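Local atomic coordinates of glutathione transferase (Lolium rigidum, PDB entry 6ZB6), a protein that probably conjugates glutathione to electrophilic xenobiotics, herbicides among them, as a member of the phi class of detoxifying glutathione transferases. Residues A[67-72]-A[104-109]; A[148-153]-A[170-175]. One frame throughout, in Å; residues are numbered along the deposited sequence.

Two contacts in series illustrate how a glutathione transferase is held together: one joins its two domains, the other braces the helical domain. From the N terminus the chain first builds the thioredoxin-like domain, whose helix 68-78 starts at the glutathione site and meets the long helix 92-127 in interaction 1, closing a loop across the domain boundary. Interaction 2 opens only afterwards, inside the helical domain, where helix 133-156 reaches H172 on segment 170-175. The loops neither nest nor cross, yet the contacts touch in space: V104, D105 and Y109 of 104-109 pack against Y150 and H172. Helix 92-127 therefore faces the glutathione-binding domain on one side and the 148-153/170-175 pair on another.

Interaction 1 (A[67-72]-A[104-109]); sequences ESRAIS and VDAHTY. With NA (sodium ion), chain J; GTB (S-(p-nitrobenzyl)glutathione), chain G.
R69 reaches from helix 68-78 to D105 and A106 on helix 92-127, and this one long side chain makes the whole contact. It leaves its helix with CG anti to the carbonyl carbon, runs extended from CG to NE, and then turns its guanidinium across that line (chi4 80°). At its edge, R69 NH2 gives D105 OD2 a salt-bridging hydrogen bond of 3.2 Å that is nearly straight, with an N-H...O angle of 162°. The acceptor lies close to the guanidinium plane, whereas the donor comes to the syn side of the carboxylate but well out of its plane, the two groups being turned 39° apart. Over one face lies the methyl of A106, its CB 3.9 Å from R69 NH2 and set toward the rim.

A water reinforces the pair: it accepts from R69 NE at 2.8 Å and donates to D105 OD2 at 2.7 Å, so a single carboxylate oxygen receives both the direct and the relayed bond. One residue upstream of R69, the helix start holds the ligand's glutamyl carboxylate, with S68 N 2.8 Å from GTB O12 and S68 OG 2.6 Å from GTB O11. E67, at the N-cap position, takes the ligand's ammonium, GTB N1, 2.7 Å from E67 OE1.

R17 brings a second guanidinium close to R69. D105 and the ligand's carboxylate probably both help to balance the two arginines, and through its bond to R69 D105 links the helical domain to the helix whose first turn binds glutathione.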
loop_
_atom_site.group_PDB
_atom_site.type_symbol
_atom_site.label_atom_id
_atom_site.label_comp_id
_atom_site.label_asym_id
_atom_site.label_seq_id
_atom_site.Cartn_x
_atom_site.Cartn_y
_atom_site.Cartn_z
ATOM N N GLU A 67 -10.191 3.847 7.017
ATOM C CA GLU A 67 -8.798 3.512 7.320
ATOM C C GLU A 67 -8.401 2.226 6.605
ATOM O O GLU A 67 -8.900 1.143 6.907
ATOM C CB GLU A 67 -8.529 3.414 8.832
ATOM C CG GLU A 67 -8.255 4.768 9.489
ATOM C CD GLU A 67 -6.942 5.428 9.028
ATOM O OE1 GLU A 67 -6.043 4.733 8.483
ATOM O OE2 GLU A 67 -6.823 6.656 9.224
ATOM N N SER A 68 -7.491 2.354 5.637
ATOM C CA SER A 68 -7.228 1.269 4.705
ATOM C C SER A 68 -6.756 -0.008 5.399
ATOM O O SER A 68 -7.148 -1.108 5.001
ATOM C CB SER A 68 -6.203 1.748 3.659
ATOM O OG SER A 68 -4.993 2.133 4.287
ATOM N N ARG A 69 -5.901 0.097 6.419
ATOM C CA ARG A 69 -5.423 -1.134 7.049
ATOM C C ARG A 69 -6.516 -1.833 7.836
ATOM O O ARG A 69 -6.529 -3.072 7.896
ATOM C CB ARG A 69 -4.226 -0.855 7.958
ATOM C CG ARG A 69 -2.964 -0.452 7.176
ATOM C CD ARG A 69 -1.854 -0.058 8.138
ATOM N NE ARG A 69 -0.674 0.468 7.432
ATOM C CZ ARG A 69 -0.556 1.707 6.966
ATOM N NH1 ARG A 69 -1.550 2.563 7.094
ATOM N NH2 ARG A 69 0.568 2.087 6.347
ATOM N N ALA A 70 -7.425 -1.067 8.456
ATOM C CA ALA A 70 -8.566 -1.681 9.137
ATOM C C ALA A 70 -9.484 -2.385 8.145
ATOM O O ALA A 70 -9.908 -3.528 8.374
ATOM C CB ALA A 70 -9.352 -0.630 9.930
ATOM N N ILE A 71 -9.832 -1.697 7.051
ATOM C CA ILE A 71 -10.615 -2.331 5.993
ATOM C C ILE A 71 -9.941 -3.614 5.525
ATOM O O ILE A 71 -10.592 -4.650 5.346
ATOM C CB ILE A 71 -10.823 -1.361 4.816
ATOM C CG1 ILE A 71 -11.595 -0.102 5.240
ATOM C CG2 ILE A 71 -11.532 -2.092 3.677
ATOM C CD1 ILE A 71 -11.435 1.063 4.231
ATOM N N SER A 72 -8.619 -3.557 5.295
ATOM C CA SER A 72 -7.923 -4.701 4.725
ATOM C C SER A 72 -7.970 -5.905 5.655
ATOM O O SER A 72 -8.169 -7.037 5.200
ATOM C CB SER A 72 -6.468 -4.338 4.411
ATOM O OG SER A 72 -6.401 -3.326 3.419
ATOM N N VAL A 104 6.228 -1.317 11.196
ATOM C CA VAL A 104 7.413 -0.693 10.614
ATOM C C VAL A 104 7.043 0.050 9.341
ATOM O O VAL A 104 7.482 1.190 9.119
ATOM C CB VAL A 104 8.518 -1.728 10.346
ATOM C CG1 VAL A 104 9.642 -1.067 9.558
ATOM C CG2 VAL A 104 9.051 -2.310 11.640
ATOM N N ASP A 105 6.230 -0.573 8.482
ATOM C CA ASP A 105 5.789 0.138 7.288
ATOM C C ASP A 105 5.070 1.415 7.658
ATOM O O ASP A 105 5.383 2.485 7.132
ATOM C CB ASP A 105 4.882 -0.723 6.411
ATOM C CG ASP A 105 4.197 0.101 5.310
ATOM O OD1 ASP A 105 4.908 0.605 4.415
ATOM O OD2 ASP A 105 2.956 0.258 5.330
ATOM N N ALA A 106 4.104 1.324 8.585
ATOM C CA ALA A 106 3.280 2.479 8.906
ATOM C C ALA A 106 4.105 3.620 9.510
ATOM O O ALA A 106 3.863 4.795 9.210
ATOM C CB ALA A 106 2.144 2.046 9.866
ATOM N N HIS A 107 5.095 3.307 10.348
ATOM C CA HIS A 107 5.729 4.350 11.138
ATOM C C HIS A 107 7.211 4.562 10.891
ATOM O O HIS A 107 7.774 5.518 11.447
ATOM C CB HIS A 107 5.516 4.073 12.632
ATOM C CG HIS A 107 4.075 4.036 12.998
ATOM N ND1 HIS A 107 3.274 5.157 12.949
ATOM C CD2 HIS A 107 3.265 3.005 13.338
ATOM C CE1 HIS A 107 2.040 4.824 13.288
ATOM N NE2 HIS A 107 2.007 3.524 13.526
ATOM N N THR A 108 7.860 3.723 10.092
ATOM C CA THR A 108 9.282 3.922 9.844
ATOM C C THR A 108 9.563 3.968 8.346
ATOM O O THR A 108 10.136 4.946 7.854
ATOM C CB THR A 108 10.095 2.820 10.525
ATOM O OG1 THR A 108 10.028 2.992 11.945
ATOM C CG2 THR A 108 11.550 2.869 10.088
ATOM N N TYR A 109 9.129 2.942 7.609
ATOM C CA TYR A 109 9.435 2.870 6.180
ATOM C C TYR A 109 8.586 3.856 5.390
ATOM O O TYR A 109 9.117 4.653 4.617
ATOM C CB TYR A 109 9.231 1.437 5.682
ATOM C CG TYR A 109 9.348 1.191 4.182
ATOM C CD1 TYR A 109 8.284 1.441 3.328
ATOM C CD2 TYR A 109 10.517 0.671 3.635
ATOM C CE1 TYR A 109 8.380 1.189 1.951
ATOM C CE2 TYR A 109 10.625 0.417 2.268
ATOM C CZ TYR A 109 9.560 0.676 1.440
ATOM O OH TYR A 109 9.659 0.429 0.097
HETATM NA NA NA J . 11.826 5.034 12.750
HETATM N N1 GTB G . -4.676 6.559 7.111
HETATM C CA1 GTB G . -5.608 6.700 6.003
HETATM C C1 GTB G . -5.814 5.330 5.338
HETATM O O11 GTB G . -4.851 4.522 5.231
HETATM O O12 GTB G . -6.945 4.994 4.894
HETATM C CB1 GTB G . -5.011 7.711 5.018
HETATM C CG1 GTB G . -5.966 7.851 3.833
HETATM C CD1 GTB G . -5.563 9.001 2.927
HETATM O OE1 GTB G . -4.606 9.675 3.159
HETATM N N2 GTB G . -6.372 9.257 1.761
HETATM C CA2 GTB G . -5.979 10.360 0.908
HETATM C C2 GTB G . -7.080 11.409 0.950
HETATM O O2 GTB G . -8.233 11.112 0.900
HETATM C CB2 GTB G . -5.775 9.848 -0.521
HETATM S SG2 GTB G . -4.346 8.704 -0.532
HETATM N N3 GTB G . -6.710 12.797 1.078
HETATM C CA3 GTB G . -7.759 13.796 1.111
HETATM C C3 GTB G . -7.668 14.620 2.393
HETATM O O31 GTB G . -8.212 15.758 2.439
HETATM O O32 GTB G . -7.059 14.169 3.402
HETATM C "C'" GTB G . -2.843 9.660 -0.171
HETATM C "C1'" GTB G . -2.679 10.726 -1.250
HETATM C "C2'" GTB G . -2.758 12.067 -0.912
HETATM C "C3'" GTB G . -2.610 13.043 -1.887
HETATM C "C4'" GTB G . -2.376 12.677 -3.204
HETATM N N41 GTB G . -2.223 13.701 -4.236
HETATM O O41 GTB G . -2.185 15.066 -3.898
HETATM O O42 GTB G . -2.137 13.375 -5.359
HETATM C "C5'" GTB G . -2.300 11.331 -3.541
HETATM C "C6'" GTB G . -2.449 10.354 -2.567
HETATM O O HOH W 1 1.561 -1.162 7.083
HETATM O O HOH W 2 10.406 7.330 12.650
#

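Interaction 2 (A[148-153]-A[170-175]); sequences EVYEAR and LNHFPY
Y150 and H172 approach each other from opposite directions and meet through their polar atoms, Y150 OH lying 2.6 Å from H172 NE2 in a short hydrogen bond in which either could be the donor. The two backbones stay far apart, with Y150 CA 11.9 Å from H172 CA, so side-chain length and rotation do all the work of bridging. In both residues CB already points toward the partner, and both use the same first torsion, which sets CG anti to the carbonyl carbon and beside the backbone N. The second torsion then turns each ring, by 55° in Y150 and by 78°, nearer to perpendicular, in H172.

Each polar atom lies at the edge of the other ring. H172 NE2 is near the plane of the phenol, beside Y150 CE2 at 3.4 Å, and Y150 OH in turn is near the imidazole plane. With planes at 69° and centroids 5.4 Å apart, the aromatic pair is oblique, and the hydrogen bond is what defines it.

Neighbours fix the rotation of the imidazole. H172 ND1 is hydrogen-bonded to A168 O, so both ring nitrogens are engaged in this buried place, while Y109 and W197 each make an edge-to-face contact with the ring. The phenol hydroxyl is hemmed in as well, packed against CB of Y109.

H172 sits in a type I turn from L170 to F173, closed by F173 N to L170 O at 3.1 Å, on the segment that also carries the ligand-pocket residue Y175. The pair thus ties helix 133-156 to that turn across the buried aromatic interior of the all-helical C-terminal domain of the glutathione transferase fold.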
loop_
_atom_site.group_PDB
_atom_site.type_symbol
_atom_site.label_atom_id
_atom_site.label_comp_id
_atom_site.label_asym_id
_atom_site.label_seq_id
_atom_site.Cartn_x
_atom_site.Cartn_y
_atom_site.Cartn_z
ATOM N N GLU A 148 18.976 -0.113 4.620
ATOM C CA GLU A 148 20.057 -0.911 5.190
ATOM C C GLU A 148 19.532 -1.939 6.188
ATOM O O GLU A 148 20.025 -3.073 6.232
ATOM C CB GLU A 148 21.090 0.001 5.850
ATOM C CG GLU A 148 21.928 0.784 4.807
ATOM C CD GLU A 148 22.835 1.840 5.419
ATOM O OE1 GLU A 148 22.990 1.865 6.660
ATOM O OE2 GLU A 148 23.385 2.660 4.649
ATOM N N VAL A 149 18.538 -1.564 7.002
ATOM C CA VAL A 149 17.946 -2.521 7.934
ATOM C C VAL A 149 17.151 -3.582 7.182
ATOM O O VAL A 149 17.237 -4.778 7.493
ATOM C CB VAL A 149 17.067 -1.789 8.966
ATOM C CG1 VAL A 149 16.346 -2.794 9.859
ATOM C CG2 VAL A 149 17.908 -0.813 9.790
ATOM N N TYR A 150 16.363 -3.169 6.182
ATOM C CA TYR A 150 15.607 -4.143 5.398
ATOM C C TYR A 150 16.541 -5.115 4.695
ATOM O O TYR A 150 16.261 -6.318 4.611
ATOM C CB TYR A 150 14.726 -3.428 4.368
ATOM C CG TYR A 150 13.362 -2.977 4.884
ATOM C CD1 TYR A 150 13.251 -2.157 6.007
ATOM C CD2 TYR A 150 12.198 -3.341 4.226
ATOM C CE1 TYR A 150 12.010 -1.730 6.465
ATOM C CE2 TYR A 150 10.944 -2.920 4.683
ATOM C CZ TYR A 150 10.862 -2.109 5.794
ATOM O OH TYR A 150 9.622 -1.710 6.248
ATOM N N GLU A 151 17.661 -4.606 4.184
ATOM C CA GLU A 151 18.608 -5.463 3.482
ATOM C C GLU A 151 19.138 -6.553 4.399
ATOM O O GLU A 151 19.228 -7.719 4.000
ATOM C CB GLU A 151 19.749 -4.616 2.930
ATOM C CG GLU A 151 20.823 -5.405 2.214
ATOM C CD GLU A 151 20.354 -5.974 0.888
ATOM O OE1 GLU A 151 19.265 -5.603 0.400
ATOM O OE2 GLU A 151 21.090 -6.796 0.328
ATOM N N ALA A 152 19.486 -6.190 5.638
ATOM C CA ALA A 152 19.934 -7.185 6.605
ATOM C C ALA A 152 18.814 -8.163 6.946
ATOM O O ALA A 152 19.042 -9.377 7.002
ATOM C CB ALA A 152 20.454 -6.492 7.868
ATOM N N ARG A 153 17.595 -7.655 7.149
ATOM C CA ARG A 153 16.473 -8.520 7.504
ATOM C C ARG A 153 16.158 -9.501 6.380
ATOM O O ARG A 153 15.938 -10.696 6.621
ATOM C CB ARG A 153 15.249 -7.660 7.831
ATOM C CG ARG A 153 13.978 -8.435 8.144
ATOM C CD ARG A 153 14.022 -9.016 9.533
ATOM N NE ARG A 153 12.805 -9.770 9.832
ATOM C CZ ARG A 153 12.726 -10.695 10.779
ATOM N NH1 ARG A 153 13.792 -10.954 11.520
ATOM N NH2 ARG A 153 11.588 -11.358 10.984
ATOM N N LEU A 170 2.911 -7.005 1.910
ATOM C CA LEU A 170 2.029 -6.437 0.898
ATOM C C LEU A 170 1.601 -5.014 1.220
ATOM O O LEU A 170 1.252 -4.270 0.296
ATOM C CB LEU A 170 0.823 -7.349 0.682
ATOM C CG LEU A 170 1.220 -8.781 0.292
ATOM C CD1 LEU A 170 -0.006 -9.610 -0.089
ATOM C CD2 LEU A 170 2.249 -8.792 -0.856
ATOM N N ASN A 171 1.621 -4.607 2.499
ATOM C CA ASN A 171 1.339 -3.213 2.828
ATOM C C ASN A 171 2.378 -2.253 2.269
ATOM O O ASN A 171 2.104 -1.050 2.166
ATOM C CB ASN A 171 1.250 -3.038 4.341
ATOM C CG ASN A 171 -0.165 -3.253 4.859
ATOM O OD1 ASN A 171 -1.100 -2.610 4.389
ATOM N ND2 ASN A 171 -0.330 -4.172 5.813
ATOM N N HIS A 172 3.561 -2.755 1.907
ATOM C CA HIS A 172 4.609 -1.959 1.291
ATOM C C HIS A 172 4.346 -1.654 -0.178
ATOM O O HIS A 172 5.020 -0.782 -0.733
ATOM C CB HIS A 172 5.961 -2.680 1.426
ATOM C CG HIS A 172 6.527 -2.649 2.815
ATOM N ND1 HIS A 172 6.075 -3.472 3.827
ATOM C CD2 HIS A 172 7.493 -1.876 3.364
ATOM C CE1 HIS A 172 6.752 -3.219 4.932
ATOM N NE2 HIS A 172 7.622 -2.256 4.679
ATOM N N PHE A 173 3.372 -2.319 -0.815
ATOM C CA PHE A 173 3.237 -2.186 -2.267
ATOM C C PHE A 173 2.799 -0.799 -2.738
ATOM O O PHE A 173 3.471 -0.223 -3.610
ATOM C CB PHE A 173 2.297 -3.260 -2.812
ATOM C CG PHE A 173 1.749 -2.913 -4.155
ATOM C CD1 PHE A 173 2.558 -3.008 -5.286
ATOM C CD2 PHE A 173 0.457 -2.439 -4.287
ATOM C CE1 PHE A 173 2.072 -2.663 -6.523
ATOM C CE2 PHE A 173 -0.042 -2.091 -5.512
ATOM C CZ PHE A 173 0.772 -2.201 -6.650
ATOM N N PRO A 174 1.672 -0.240 -2.281
ATOM C CA PRO A 174 1.110 0.925 -2.996
ATOM C C PRO A 174 2.010 2.143 -3.054
ATOM O O PRO A 174 2.128 2.753 -4.127
ATOM C CB PRO A 174 -0.178 1.235 -2.212
ATOM C CG PRO A 174 -0.512 -0.038 -1.514
ATOM C CD PRO A 174 0.798 -0.677 -1.174
ATOM N N TYR A 175 2.656 2.526 -1.951
ATOM C CA TYR A 175 3.532 3.691 -2.047
ATOM C C TYR A 175 4.839 3.354 -2.754
ATOM O O TYR A 175 5.366 4.184 -3.496
ATOM C CB TYR A 175 3.827 4.278 -0.670
ATOM C CG TYR A 175 2.677 5.065 -0.067
ATOM C CD1 TYR A 175 1.659 4.419 0.597
ATOM C CD2 TYR A 175 2.627 6.457 -0.156
ATOM C CE1 TYR A 175 0.606 5.115 1.154
ATOM C CE2 TYR A 175 1.575 7.177 0.409
ATOM C CZ TYR A 175 0.562 6.494 1.064
ATOM O OH TYR A 175 -0.497 7.165 1.651
#